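Local structure of gluconate kinase (Lactobacillus acidophilus, 3GBT) at residues 73-78 with 435-440; 166-171 with 212-217; 182-187 with 282-287. The protein probably phosphorylates gluconate using ATP, as an FGGY-family sugar kinase. All blocks are in the same frame, centred on the assembly; numbering follows the deposited sequence.

In the fold
Contact 1 is the most buried of the three: all its touching residues lie inside the protein, and small side chains bring strand 70-78 and helix 429-441 together without a hydrogen bond between the two segments. Contacts 2 and 3 are partly buried, and each combines an apolar patch with a lysine ammonium bonded to a backbone carbonyl. Contacts 1 and 2 reach the same six-stranded sheet, their centres about 13 Å apart; contact 3 packs a loop on the edge strand 281-284 of the seven-stranded sheet, its centre about 21 Å from that of contact 1. Contact 2 stays within the N-terminal FGGY domain, whereas contacts 1 and 3 each pair it with the C-terminal one.

Contact 1 of 3, residues 73-78 with 435-440; sequences AISWSS and MFLARQ
The side-chain torsion of Ser75 turns its hydroxyl toward the helix: OG stands opposite the backbone N (chi1 -171°), where it hydrogen-bonds the carbonyl O of Ala434, just before the helical segment, and lies 4.0 Å from Leu437 CB. It is CB rather than the branched end of Leu437 that approaches the serine. Two alanines make the other touch. Ala73 CB and Ala438 CB face each other at 4.0 Å, an apolar methyl-to-methyl contact, and Ser75 CB lies 4.3 Å from the same Ala438 CB, so this one helix methyl is approached by two alternate residues of the strand. Between them Ile74 points to the other face of the sheet, as strand geometry requires, and Trp76 does the same; on that face Trp76 packs on helix 157-166.

The segment axes come within 7.4 Å at an angle of 134°, so the helix runs roughly against the strand but well off antiparallel. The nearest alpha carbons, those of Ser75 and Met435 (a selenomethionine), are 6.0 Å apart, a spacing that suits the small residues at the interface. Ala438 also touches Ile6 of strand 4-11 and Ile234 of strand 232-238, placing the helix across the middle of the six-stranded sheet, whose strands other than the short edge strand 213-214 follow the five-stranded 3-2-1-4-5 order of the actin-like ATPase fold to which this family belongs.

No hydrogen bond joins the two segments themselves. The chemistry is thus that of a close, buried, largely apolar seam between strand and helix, in which the Ser75 hydroxyl facing the helix is satisfied by its backbone.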
ATOM      1  N   ALA A  73     -14.843 -13.239 -15.088  1.00 36.61           N
ATOM      2  CA  ALA A  73     -13.443 -13.114 -14.703  1.00 34.39           C
ATOM      3  C   ALA A  73     -13.279 -12.961 -13.199  1.00 34.50           C
ATOM      4  O   ALA A  73     -14.165 -12.467 -12.502  1.00 33.74           O
ATOM      5  CB  ALA A  73     -12.798 -11.935 -15.419  1.00 35.05           C
ATOM      6  N   ILE A  74     -12.125 -13.396 -12.713  1.00 35.90           N
ATOM      7  CA  ILE A  74     -11.713 -13.171 -11.345  1.00 31.14           C
ATOM      8  C   ILE A  74     -10.424 -12.365 -11.425  1.00 35.13           C
ATOM      9  O   ILE A  74      -9.453 -12.813 -12.040  1.00 32.83           O
ATOM     10  CB  ILE A  74     -11.449 -14.498 -10.632  1.00 32.61           C
ATOM     11  CG1 ILE A  74     -12.673 -15.407 -10.764  1.00 34.95           C
ATOM     12  CG2 ILE A  74     -11.082 -14.273  -9.165  1.00 27.94           C
ATOM     13  CD1 ILE A  74     -12.552 -16.714 -10.015  1.00 32.26           C
ATOM     14  N   SER A  75     -10.424 -11.171 -10.828  1.00 33.69           N
ATOM     15  CA  SER A  75      -9.264 -10.285 -10.893  1.00 31.20           C
ATOM     16  C   SER A  75      -8.638 -10.038  -9.523  1.00 32.84           C
ATOM     17  O   SER A  75      -9.276 -10.237  -8.493  1.00 32.66           O
ATOM     18  CB  SER A  75      -9.624  -8.968 -11.556  1.00 28.83           C
ATOM     19  OG  SER A  75      -8.457  -8.209 -11.786  1.00 31.36           O
ATOM     20  N   TRP A  76      -7.387  -9.587  -9.511  1.00 32.57           N
ATOM     21  CA  TRP A  76      -6.601  -9.669  -8.287  1.00 32.27           C
ATOM     22  C   TRP A  76      -5.907  -8.399  -7.872  1.00 31.14           C
ATOM     23  O   TRP A  76      -5.155  -7.790  -8.636  1.00 31.69           O
ATOM     24  CB  TRP A  76      -5.576 -10.798  -8.395  1.00 30.75           C
ATOM     25  CG  TRP A  76      -6.230 -12.117  -8.625  1.00 34.63           C
ATOM     26  CD1 TRP A  76      -6.485 -12.702  -9.822  1.00 32.60           C
ATOM     27  CD2 TRP A  76      -6.751 -13.000  -7.625  1.00 36.72           C
ATOM     28  NE1 TRP A  76      -7.117 -13.902  -9.634  1.00 34.82           N
ATOM     29  CE2 TRP A  76      -7.294 -14.109  -8.294  1.00 33.93           C
ATOM     30  CE3 TRP A  76      -6.802 -12.962  -6.227  1.00 36.04           C
ATOM     31  CZ2 TRP A  76      -7.879 -15.176  -7.617  1.00 35.51           C
ATOM     32  CZ3 TRP A  76      -7.386 -14.028  -5.557  1.00 35.67           C
ATOM     33  CH2 TRP A  76      -7.914 -15.116  -6.252  1.00 37.78           C
ATOM     34  N   SER A  77      -6.159  -8.017  -6.631  1.00 33.50           N
ATOM     35  CA  SER A  77      -5.409  -6.955  -5.986  1.00 34.65           C
ATOM     36  C   SER A  77      -4.735  -7.613  -4.806  1.00 34.45           C
ATOM     37  O   SER A  77      -5.346  -8.427  -4.123  1.00 34.93           O
ATOM     38  CB  SER A  77      -6.341  -5.856  -5.504  1.00 31.91           C
ATOM     39  OG  SER A  77      -5.617  -4.878  -4.801  1.00 32.10           O
ATOM     40  N   SER A  78      -3.477  -7.281  -4.568  1.00 31.37           N
ATOM     41  CA  SER A  78      -2.713  -8.015  -3.581  1.00 35.57           C
ATOM     42  C   SER A  78      -1.725  -7.161  -2.810  1.00 35.18           C
ATOM     43  O   SER A  78      -1.137  -6.223  -3.348  1.00 33.25           O
ATOM     44  CB  SER A  78      -1.961  -9.177  -4.244  1.00 36.76           C
ATOM     45  OG  SER A  78      -1.013  -9.749  -3.347  1.00 37.19           O
HETATM   46  N   MSE A 435     -11.532  -5.072 -10.724  1.00 31.87           N
HETATM   47  CA  MSE A 435     -12.708  -5.349 -11.505  1.00 31.24           C
HETATM   48  C   MSE A 435     -12.551  -4.604 -12.826  1.00 33.48           C
HETATM   49  O   MSE A 435     -12.914  -5.105 -13.895  1.00 33.21           O
HETATM   50  CB  MSE A 435     -13.940  -4.875 -10.727  1.00 29.99           C
HETATM   51  CG  MSE A 435     -15.238  -4.947 -11.485  1.00 27.98           C
HETATM   52 SE   MSE A 435     -15.531  -3.342 -12.546  1.00 47.43          SE
HETATM   53  CE  MSE A 435     -16.015  -2.114 -11.096  1.00 38.94           C
ATOM     54  N   PHE A 436     -11.974  -3.412 -12.758  1.00 29.64           N
ATOM     55  CA  PHE A 436     -11.804  -2.617 -13.965  1.00 32.93           C
ATOM     56  C   PHE A 436     -10.819  -3.270 -14.940  1.00 32.92           C
ATOM     57  O   PHE A 436     -11.041  -3.256 -16.151  1.00 31.09           O
ATOM     58  CB  PHE A 436     -11.376  -1.192 -13.633  1.00 28.22           C
ATOM     59  CG  PHE A 436     -11.174  -0.331 -14.843  1.00 30.30           C
ATOM     60  CD1 PHE A 436     -12.262   0.162 -15.545  1.00 30.68           C
ATOM     61  CD2 PHE A 436      -9.897  -0.022 -15.285  1.00 29.34           C
ATOM     62  CE1 PHE A 436     -12.084   0.954 -16.659  1.00 29.88           C
ATOM     63  CE2 PHE A 436      -9.708   0.766 -16.401  1.00 30.69           C
ATOM     64  CZ  PHE A 436     -10.806   1.259 -17.087  1.00 32.21           C
ATOM     65  N   LEU A 437      -9.740  -3.833 -14.399  1.00 29.51           N
ATOM     66  CA  LEU A 437      -8.756  -4.560 -15.185  1.00 28.23           C
ATOM     67  C   LEU A 437      -9.436  -5.659 -15.991  1.00 33.92           C
ATOM     68  O   LEU A 437      -9.127  -5.866 -17.160  1.00 32.43           O
ATOM     69  CB  LEU A 437      -7.730  -5.199 -14.261  1.00 27.79           C
ATOM     70  CG  LEU A 437      -6.354  -4.544 -14.160  1.00 31.64           C
ATOM     71  CD1 LEU A 437      -6.441  -3.042 -14.340  1.00 28.14           C
ATOM     72  CD2 LEU A 437      -5.678  -4.934 -12.842  1.00 27.83           C
ATOM     73  N   ALA A 438     -10.351  -6.368 -15.339  1.00 32.97           N
ATOM     74  CA  ALA A 438     -11.122  -7.414 -15.980  1.00 31.37           C
ATOM     75  C   ALA A 438     -11.918  -6.832 -17.146  1.00 35.26           C
ATOM     76  O   ALA A 438     -11.905  -7.387 -18.242  1.00 35.44           O
ATOM     77  CB  ALA A 438     -12.050  -8.068 -14.972  1.00 31.51           C
ATOM     78  N   ARG A 439     -12.597  -5.709 -16.911  1.00 32.37           N
ATOM     79  CA  ARG A 439     -13.361  -5.043 -17.959  1.00 33.70           C
ATOM     80  C   ARG A 439     -12.459  -4.697 -19.137  1.00 34.39           C
ATOM     81  O   ARG A 439     -12.891  -4.698 -20.284  1.00 35.92           O
ATOM     82  CB  ARG A 439     -13.998  -3.762 -17.429  1.00 33.90           C
ATOM     83  CG  ARG A 439     -14.543  -3.880 -16.028  1.00 35.56           C
ATOM     84  CD  ARG A 439     -16.037  -3.767 -16.031  1.00 36.88           C
ATOM     85  NE  ARG A 439     -16.464  -2.695 -16.919  1.00 35.68           N
ATOM     86  CZ  ARG A 439     -17.630  -2.694 -17.554  1.00 38.31           C
ATOM     87  NH1 ARG A 439     -18.467  -3.708 -17.388  1.00 36.11           N
ATOM     88  NH2 ARG A 439     -17.953  -1.693 -18.359  1.00 40.10           N
ATOM     89  N   GLN A 440     -11.205  -4.382 -18.859  1.00 32.11           N
ATOM     90  CA  GLN A 440     -10.276  -4.108 -19.944  1.00 34.40           C
ATOM     91  C   GLN A 440      -9.956  -5.397 -20.683  1.00 32.79           C
ATOM     92  O   GLN A 440     -10.063  -5.468 -21.900  1.00 35.36           O
ATOM     93  CB  GLN A 440      -9.001  -3.445 -19.422  1.00 29.88           C
ATOM     94  CG  GLN A 440      -9.179  -1.956 -19.158  1.00 35.30           C
ATOM     95  CD  GLN A 440      -7.909  -1.285 -18.704  1.00 31.46           C
ATOM     96  OE1 GLN A 440      -7.249  -1.753 -17.784  1.00 34.80           O
ATOM     97  NE2 GLN A 440      -7.557  -0.184 -19.348  1.00 31.00           N
TER

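Contact 2 of 3, residues 166-171 with 212-217; sequences TGKLVT and KVIFPI
The Lys168 chain runs alongside Ile214, the two side chains pointing opposite ways, and this pairing, with the bond at the lysine's end, carries the contact. Lys168 CD lies 4.1 Å from Ile214 CG2, and the chain continues to the backbone beyond the isoleucine. It is extended at chi2 and chi3 and bends at chi4 (76°), a turn that carries the ammonium to the carbonyl of Phe215. Lys168 NZ donates a hydrogen bond of 2.9 Å to Phe215 O, approaching at a C=O...N angle of 106° and from above the carbonyl plane, 55° out of it, so it does not sit on a lone pair. The same nitrogen, Lys168 NZ, lies 3.5 Å from Pro216 CD, beside the cis peptide bond that joins Phe215 to Pro216. Replacing Lys168 by an alanine would probably leave Phe215 O without this donor and uncover the flank of Ile214 along which the lysine chain now runs.

Val170 touches the other branch of the isoleucine: Val170 CG2 is 4.3 Å from Ile214 CG1. Thr166 comes across the CG2 branch, but the modelled methyls are too close there and the detail is doubtful. Thr166 OG1 stands 3.7 Å from Pro216 O, and this buried hydroxyl has no hydrogen-bonding partner in the model.

The chain reaches this place from helix 157-166 and turns toward strand 170-172 through Gly167, which leaves the helix with positive phi, a conformation glycine takes easily. Ile214 lies on strand 213-214, the edge strand of the six-stranded sheet. Around it gather Ile162 of helix 157-166, Lys168, Val170 of strand 170-172 and Leu235 of strand 232-238, the last of which Val170 touches as well.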
ATOM      1  N   THR A 166      -3.976 -22.543 -11.694  1.00 51.75           N
ATOM      2  CA  THR A 166      -3.693 -22.350 -13.101  1.00 48.19           C
ATOM      3  C   THR A 166      -2.471 -23.136 -13.571  1.00 49.26           C
ATOM      4  O   THR A 166      -2.340 -23.459 -14.752  1.00 49.31           O
ATOM      5  CB  THR A 166      -3.474 -20.845 -13.350  1.00 46.67           C
ATOM      6  OG1 THR A 166      -4.728 -20.224 -13.659  1.00 46.68           O
ATOM      7  CG2 THR A 166      -2.513 -20.614 -14.477  1.00 51.40           C
ATOM      8  N   GLY A 167      -1.577 -23.441 -12.639  1.00 48.24           N
ATOM      9  CA  GLY A 167      -0.328 -24.086 -12.975  1.00 47.53           C
ATOM     10  C   GLY A 167       0.619 -23.143 -13.693  1.00 50.03           C
ATOM     11  O   GLY A 167       1.629 -23.574 -14.247  1.00 53.01           O
ATOM     12  N   LYS A 168       0.302 -21.851 -13.687  1.00 49.60           N
ATOM     13  CA  LYS A 168       1.189 -20.855 -14.293  1.00 49.73           C
ATOM     14  C   LYS A 168       1.832 -19.919 -13.266  1.00 45.97           C
ATOM     15  O   LYS A 168       1.202 -19.504 -12.293  1.00 46.91           O
ATOM     16  CB  LYS A 168       0.465 -20.073 -15.395  1.00 49.35           C
ATOM     17  CG  LYS A 168       0.035 -20.962 -16.558  1.00 51.77           C
ATOM     18  CD  LYS A 168      -0.847 -20.234 -17.556  1.00 52.60           C
ATOM     19  CE  LYS A 168      -1.387 -21.195 -18.615  1.00 55.28           C
ATOM     20  NZ  LYS A 168      -2.504 -22.040 -18.089  1.00 57.86           N
ATOM     21  N   LEU A 169       3.109 -19.621 -13.478  1.00 45.06           N
ATOM     22  CA  LEU A 169       3.840 -18.711 -12.609  1.00 43.62           C
ATOM     23  C   LEU A 169       4.015 -17.359 -13.278  1.00 43.55           C
ATOM     24  O   LEU A 169       4.965 -17.153 -14.036  1.00 44.79           O
ATOM     25  CB  LEU A 169       5.211 -19.270 -12.258  1.00 42.31           C
ATOM     26  CG  LEU A 169       5.338 -20.051 -10.955  1.00 47.87           C
ATOM     27  CD1 LEU A 169       6.690 -19.748 -10.338  1.00 48.39           C
ATOM     28  CD2 LEU A 169       4.235 -19.673  -9.996  1.00 48.23           C
ATOM     29  N   VAL A 170       3.099 -16.438 -12.999  1.00 38.44           N
ATOM     30  CA  VAL A 170       3.154 -15.119 -13.602  1.00 37.94           C
ATOM     31  C   VAL A 170       3.005 -14.032 -12.553  1.00 40.52           C
ATOM     32  O   VAL A 170       2.243 -14.173 -11.595  1.00 41.02           O
ATOM     33  CB  VAL A 170       2.048 -14.925 -14.654  1.00 36.63           C
ATOM     34  CG1 VAL A 170       2.425 -13.805 -15.601  1.00 34.14           C
ATOM     35  CG2 VAL A 170       1.823 -16.209 -15.427  1.00 41.82           C
ATOM     36  N   THR A 171       3.745 -12.949 -12.735  1.00 37.74           N
ATOM     37  CA  THR A 171       3.562 -11.773 -11.911  1.00 36.85           C
ATOM     38  C   THR A 171       3.357 -10.611 -12.854  1.00 38.12           C
ATOM     39  O   THR A 171       3.732 -10.690 -14.025  1.00 40.43           O
ATOM     40  CB  THR A 171       4.780 -11.506 -11.033  1.00 35.14           C
ATOM     41  OG1 THR A 171       4.444 -10.513 -10.071  1.00 35.97           O
ATOM     42  CG2 THR A 171       5.950 -11.011 -11.870  1.00 36.17           C
ATOM     43  N   LYS A 212      -3.329  -9.216 -18.304  1.00 37.17           N
ATOM     44  CA  LYS A 212      -3.160 -10.495 -18.972  1.00 38.43           C
ATOM     45  C   LYS A 212      -4.176 -11.500 -18.474  1.00 39.56           C
ATOM     46  O   LYS A 212      -4.450 -11.590 -17.278  1.00 36.22           O
ATOM     47  CB  LYS A 212      -1.750 -11.065 -18.828  1.00 38.64           C
ATOM     48  CG  LYS A 212      -1.625 -12.416 -19.535  1.00 41.59           C
ATOM     49  CD  LYS A 212      -0.297 -12.599 -20.247  1.00 46.99           C
ATOM     50  CE  LYS A 212      -0.413 -13.649 -21.346  1.00 55.04           C
ATOM     51  NZ  LYS A 212       0.828 -13.782 -22.173  1.00 62.31           N
ATOM     52  N   VAL A 213      -4.746 -12.244 -19.414  1.00 42.62           N
ATOM     53  CA  VAL A 213      -5.651 -13.324 -19.076  1.00 39.34           C
ATOM     54  C   VAL A 213      -4.839 -14.586 -18.841  1.00 42.13           C
ATOM     55  O   VAL A 213      -3.990 -14.954 -19.654  1.00 42.93           O
ATOM     56  CB  VAL A 213      -6.665 -13.566 -20.190  1.00 38.86           C
ATOM     57  CG1 VAL A 213      -7.539 -14.766 -19.850  1.00 42.22           C
ATOM     58  CG2 VAL A 213      -7.509 -12.320 -20.408  1.00 38.26           C
ATOM     59  N   ILE A 214      -5.081 -15.235 -17.712  1.00 42.28           N
ATOM     60  CA  ILE A 214      -4.417 -16.490 -17.404  1.00 44.79           C
ATOM     61  C   ILE A 214      -5.446 -17.618 -17.461  1.00 49.34           C
ATOM     62  O   ILE A 214      -6.382 -17.674 -16.659  1.00 46.31           O
ATOM     63  CB  ILE A 214      -3.699 -16.437 -16.035  1.00 43.13           C
ATOM     64  CG1 ILE A 214      -2.357 -15.719 -16.167  1.00 39.62           C
ATOM     65  CG2 ILE A 214      -3.454 -17.816 -15.511  1.00 48.21           C
ATOM     66  CD1 ILE A 214      -2.445 -14.236 -15.928  1.00 39.17           C
ATOM     67  N   PHE A 215      -5.266 -18.501 -18.438  1.00 55.63           N
ATOM     68  CA  PHE A 215      -6.269 -19.495 -18.805  1.00 57.67           C
ATOM     69  C   PHE A 215      -5.529 -20.782 -19.160  1.00 60.07           C
ATOM     70  O   PHE A 215      -4.464 -20.731 -19.779  1.00 60.76           O
ATOM     71  CB  PHE A 215      -7.061 -18.981 -20.015  1.00 56.43           C
ATOM     72  CG  PHE A 215      -8.449 -19.565 -20.152  1.00 59.68           C
ATOM     73  CD1 PHE A 215      -9.482 -19.141 -19.332  1.00 54.46           C
ATOM     74  CD2 PHE A 215      -8.726 -20.509 -21.137  1.00 61.32           C
ATOM     75  CE1 PHE A 215     -10.763 -19.663 -19.469  1.00 53.64           C
ATOM     76  CE2 PHE A 215     -10.004 -21.037 -21.281  1.00 56.66           C
ATOM     77  CZ  PHE A 215     -11.022 -20.611 -20.444  1.00 56.97           C
ATOM     78  N   PRO A 216      -6.092 -21.940 -18.774  1.00 63.02           N
ATOM     79  CA  PRO A 216      -7.374 -22.025 -18.079  1.00 58.40           C
ATOM     80  C   PRO A 216      -7.173 -22.302 -16.598  1.00 54.63           C
ATOM     81  O   PRO A 216      -6.051 -22.576 -16.154  1.00 50.79           O
ATOM     82  CB  PRO A 216      -8.031 -23.267 -18.717  1.00 55.42           C
ATOM     83  CG  PRO A 216      -6.924 -23.948 -19.546  1.00 53.22           C
ATOM     84  CD  PRO A 216      -5.630 -23.278 -19.173  1.00 59.80           C
ATOM     85  N   ILE A 217      -8.275 -22.243 -15.857  1.00 51.77           N
ATOM     86  CA  ILE A 217      -8.311 -22.656 -14.465  1.00 51.68           C
ATOM     87  C   ILE A 217      -8.444 -24.179 -14.359  1.00 53.12           C
ATOM     88  O   ILE A 217      -9.325 -24.783 -14.976  1.00 53.03           O
ATOM     89  CB  ILE A 217      -9.492 -21.989 -13.731  1.00 50.16           C
ATOM     90  CG1 ILE A 217      -9.299 -20.471 -13.698  1.00 49.93           C
ATOM     91  CG2 ILE A 217      -9.629 -22.541 -12.322  1.00 51.33           C
ATOM     92  CD1 ILE A 217     -10.555 -19.692 -13.347  1.00 46.07           C
TER

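Contact 3 of 3, residues 182-187 with 282-287; sequences LNLKTL and CYPADK
Leucine side chains of a loop packing on the proline of an edge strand, with a lysine bonded to a carbonyl at the rim, make this a partly buried apolar contact with one polar tie. The loop, 182-187, follows helix 173-176 in the N-terminal FGGY domain; the strand, 281-284, lies at the margin of the seven-stranded sheet in the C-terminal one, so the contact joins the two.

Pro284 is the common surface. Leu184 crosses its ring at about a right angle, with Leu184 CD1 3.6 Å from Pro284 CG, and the same methyl rests 3.5 Å from Cys282 O. Leu187 comes in at a slant, its CD2 3.5 Å from Pro284 CB. The two CD methyls of Leu187 divide the work: CD2 meets the proline, while CD1 lies 3.4 Å from Lys287 CD. Leu184 CG and Cys282 SG stand 4.3 Å apart.

Lys287 folds over Leu187 because its chain bends at both chi2 (-66°) and chi3 (-60°), and this brings the ammonium back to the loop backbone. There Lys287 NZ donates to Lys185 O at 2.9 Å, nearly in line with the carbonyl (C=O...N angle 164°). The exposed lysine thus holds an apolar neighbour under its methylenes and a backbone oxygen at its tip.

On the helix 173-176 side, Leu182 touches Thr173 and Ala176. On the sheet side, Cys282 and Pro284 pack on Tyr290 of the adjacent strand 289-296. Through backbone hydrogen bonds, Leu184 is joined to Lys123, in helix 117-124, and Cys282 to Gly125 just beyond it.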
ATOM      1  N   LEU A 182      13.195  -5.434  -9.941  1.00 39.05           N
ATOM      2  CA  LEU A 182      12.784  -4.954 -11.257  1.00 38.69           C
ATOM      3  C   LEU A 182      13.483  -3.643 -11.618  1.00 41.03           C
ATOM      4  O   LEU A 182      13.368  -2.649 -10.898  1.00 41.38           O
ATOM      5  CB  LEU A 182      11.270  -4.773 -11.313  1.00 35.43           C
ATOM      6  CG  LEU A 182      10.722  -4.488 -12.714  1.00 39.13           C
ATOM      7  CD1 LEU A 182      10.682  -5.777 -13.511  1.00 36.58           C
ATOM      8  CD2 LEU A 182       9.342  -3.842 -12.665  1.00 33.50           C
ATOM      9  N   ASN A 183      14.213  -3.646 -12.730  1.00 42.04           N
ATOM     10  CA  ASN A 183      14.871  -2.441 -13.223  1.00 39.60           C
ATOM     11  C   ASN A 183      13.843  -1.401 -13.667  1.00 38.08           C
ATOM     12  O   ASN A 183      12.893  -1.733 -14.361  1.00 40.37           O
ATOM     13  CB  ASN A 183      15.797  -2.789 -14.394  1.00 39.81           C
ATOM     14  CG  ASN A 183      16.763  -1.664 -14.739  1.00 39.50           C
ATOM     15  OD1 ASN A 183      17.834  -1.550 -14.150  1.00 40.10           O
ATOM     16  ND2 ASN A 183      16.393  -0.839 -15.708  1.00 41.79           N
ATOM     17  N   LEU A 184      14.040  -0.144 -13.276  1.00 37.31           N
ATOM     18  CA  LEU A 184      13.130   0.935 -13.655  1.00 36.56           C
ATOM     19  C   LEU A 184      13.178   1.229 -15.149  1.00 37.93           C
ATOM     20  O   LEU A 184      12.163   1.540 -15.766  1.00 39.09           O
ATOM     21  CB  LEU A 184      13.481   2.214 -12.893  1.00 38.50           C
ATOM     22  CG  LEU A 184      12.694   2.655 -11.655  1.00 39.49           C
ATOM     23  CD1 LEU A 184      11.983   1.488 -10.955  1.00 35.92           C
ATOM     24  CD2 LEU A 184      13.615   3.407 -10.694  1.00 34.50           C
ATOM     25  N   LYS A 185      14.366   1.159 -15.731  1.00 40.12           N
ATOM     26  CA  LYS A 185      14.516   1.530 -17.130  1.00 39.70           C
ATOM     27  C   LYS A 185      14.021   0.440 -18.064  1.00 41.28           C
ATOM     28  O   LYS A 185      13.288   0.718 -19.006  1.00 43.57           O
ATOM     29  CB  LYS A 185      15.966   1.869 -17.462  1.00 41.38           C
ATOM     30  CG  LYS A 185      16.139   2.274 -18.915  1.00 46.65           C
ATOM     31  CD  LYS A 185      17.597   2.398 -19.296  1.00 48.18           C
ATOM     32  CE  LYS A 185      17.744   2.832 -20.740  1.00 45.69           C
ATOM     33  NZ  LYS A 185      19.181   3.001 -21.081  1.00 49.48           N
ATOM     34  N   THR A 186      14.425  -0.800 -17.801  1.00 40.86           N
ATOM     35  CA  THR A 186      14.091  -1.911 -18.687  1.00 42.80           C
ATOM     36  C   THR A 186      12.731  -2.542 -18.380  1.00 43.79           C
ATOM     37  O   THR A 186      12.089  -3.110 -19.267  1.00 45.09           O
ATOM     38  CB  THR A 186      15.167  -3.007 -18.645  1.00 41.53           C
ATOM     39  OG1 THR A 186      15.162  -3.640 -17.358  1.00 44.12           O
ATOM     40  CG2 THR A 186      16.535  -2.407 -18.906  1.00 44.54           C
ATOM     41  N   LEU A 187      12.300  -2.434 -17.129  1.00 40.19           N
ATOM     42  CA  LEU A 187      11.070  -3.068 -16.670  1.00 38.46           C
ATOM     43  C   LEU A 187      11.178  -4.589 -16.734  1.00 42.05           C
ATOM     44  O   LEU A 187      10.172  -5.298 -16.825  1.00 41.96           O
ATOM     45  CB  LEU A 187       9.850  -2.558 -17.440  1.00 37.18           C
ATOM     46  CG  LEU A 187       9.560  -1.060 -17.284  1.00 39.81           C
ATOM     47  CD1 LEU A 187       8.167  -0.731 -17.777  1.00 36.45           C
ATOM     48  CD2 LEU A 187       9.719  -0.618 -15.839  1.00 33.88           C
ATOM     49  N   CYS A 282       9.325   4.276  -6.152  1.00 31.08           N
ATOM     50  CA  CYS A 282       8.930   4.410  -7.549  1.00 31.65           C
ATOM     51  C   CYS A 282       8.656   3.023  -8.100  1.00 32.56           C
ATOM     52  O   CYS A 282       9.579   2.310  -8.490  1.00 35.12           O
ATOM     53  CB  CYS A 282      10.022   5.084  -8.377  1.00 34.14           C
ATOM     54  SG  CYS A 282       9.576   5.259 -10.137  1.00 30.94           S
ATOM     55  N   TYR A 283       7.389   2.629  -8.104  1.00 31.01           N
ATOM     56  CA  TYR A 283       7.007   1.312  -8.601  1.00 33.46           C
ATOM     57  C   TYR A 283       6.397   1.440  -9.998  1.00 31.83           C
ATOM     58  O   TYR A 283       5.319   2.007 -10.150  1.00 30.10           O
ATOM     59  CB  TYR A 283       5.990   0.653  -7.669  1.00 29.89           C
ATOM     60  CG  TYR A 283       6.454   0.451  -6.243  1.00 32.67           C
ATOM     61  CD1 TYR A 283       7.799   0.282  -5.939  1.00 32.51           C
ATOM     62  CD2 TYR A 283       5.531   0.393  -5.199  1.00 30.07           C
ATOM     63  CE1 TYR A 283       8.216   0.081  -4.627  1.00 33.82           C
ATOM     64  CE2 TYR A 283       5.934   0.190  -3.893  1.00 31.57           C
ATOM     65  CZ  TYR A 283       7.276   0.033  -3.608  1.00 34.67           C
ATOM     66  OH  TYR A 283       7.672  -0.166  -2.298  1.00 36.22           O
ATOM     67  N   PRO A 284       7.093   0.932 -11.023  1.00 31.25           N
ATOM     68  CA  PRO A 284       6.530   0.982 -12.379  1.00 33.28           C
ATOM     69  C   PRO A 284       5.232   0.188 -12.501  1.00 29.31           C
ATOM     70  O   PRO A 284       5.086  -0.853 -11.865  1.00 28.87           O
ATOM     71  CB  PRO A 284       7.624   0.334 -13.231  1.00 32.84           C
ATOM     72  CG  PRO A 284       8.886   0.593 -12.474  1.00 34.43           C
ATOM     73  CD  PRO A 284       8.492   0.473 -11.022  1.00 31.58           C
ATOM     74  N   ALA A 285       4.288   0.708 -13.279  1.00 30.18           N
ATOM     75  CA  ALA A 285       3.123  -0.065 -13.701  1.00 33.69           C
ATOM     76  C   ALA A 285       3.349  -0.549 -15.138  1.00 34.15           C
ATOM     77  O   ALA A 285       3.154  -1.724 -15.438  1.00 33.62           O
ATOM     78  CB  ALA A 285       1.848   0.762 -13.603  1.00 29.06           C
ATOM     79  N   ASP A 286       3.740   0.377 -16.014  1.00 34.30           N
ATOM     80  CA  ASP A 286       4.213   0.060 -17.362  1.00 35.25           C
ATOM     81  C   ASP A 286       5.213   1.133 -17.799  1.00 39.00           C
ATOM     82  O   ASP A 286       5.717   1.888 -16.963  1.00 40.15           O
ATOM     83  CB  ASP A 286       3.053  -0.055 -18.350  1.00 30.46           C
ATOM     84  CG  ASP A 286       2.159   1.166 -18.345  1.00 39.11           C
ATOM     85  OD1 ASP A 286       2.618   2.264 -18.750  1.00 37.44           O
ATOM     86  OD2 ASP A 286       0.986   1.024 -17.933  1.00 41.46           O
ATOM     87  N   LYS A 287       5.507   1.217 -19.091  1.00 38.64           N
ATOM     88  CA  LYS A 287       6.571   2.116 -19.555  1.00 41.77           C
ATOM     89  C   LYS A 287       6.226   3.589 -19.391  1.00 39.89           C
ATOM     90  O   LYS A 287       7.115   4.434 -19.316  1.00 42.42           O
ATOM     91  CB  LYS A 287       6.947   1.834 -21.020  1.00 41.16           C
ATOM     92  CG  LYS A 287       7.832   0.612 -21.217  1.00 43.50           C
ATOM     93  CD  LYS A 287       9.216   0.789 -20.601  1.00 40.53           C
ATOM     94  CE  LYS A 287       9.956   1.963 -21.209  1.00 40.92           C
ATOM     95  NZ  LYS A 287      11.384   1.977 -20.761  1.00 45.14           N
TER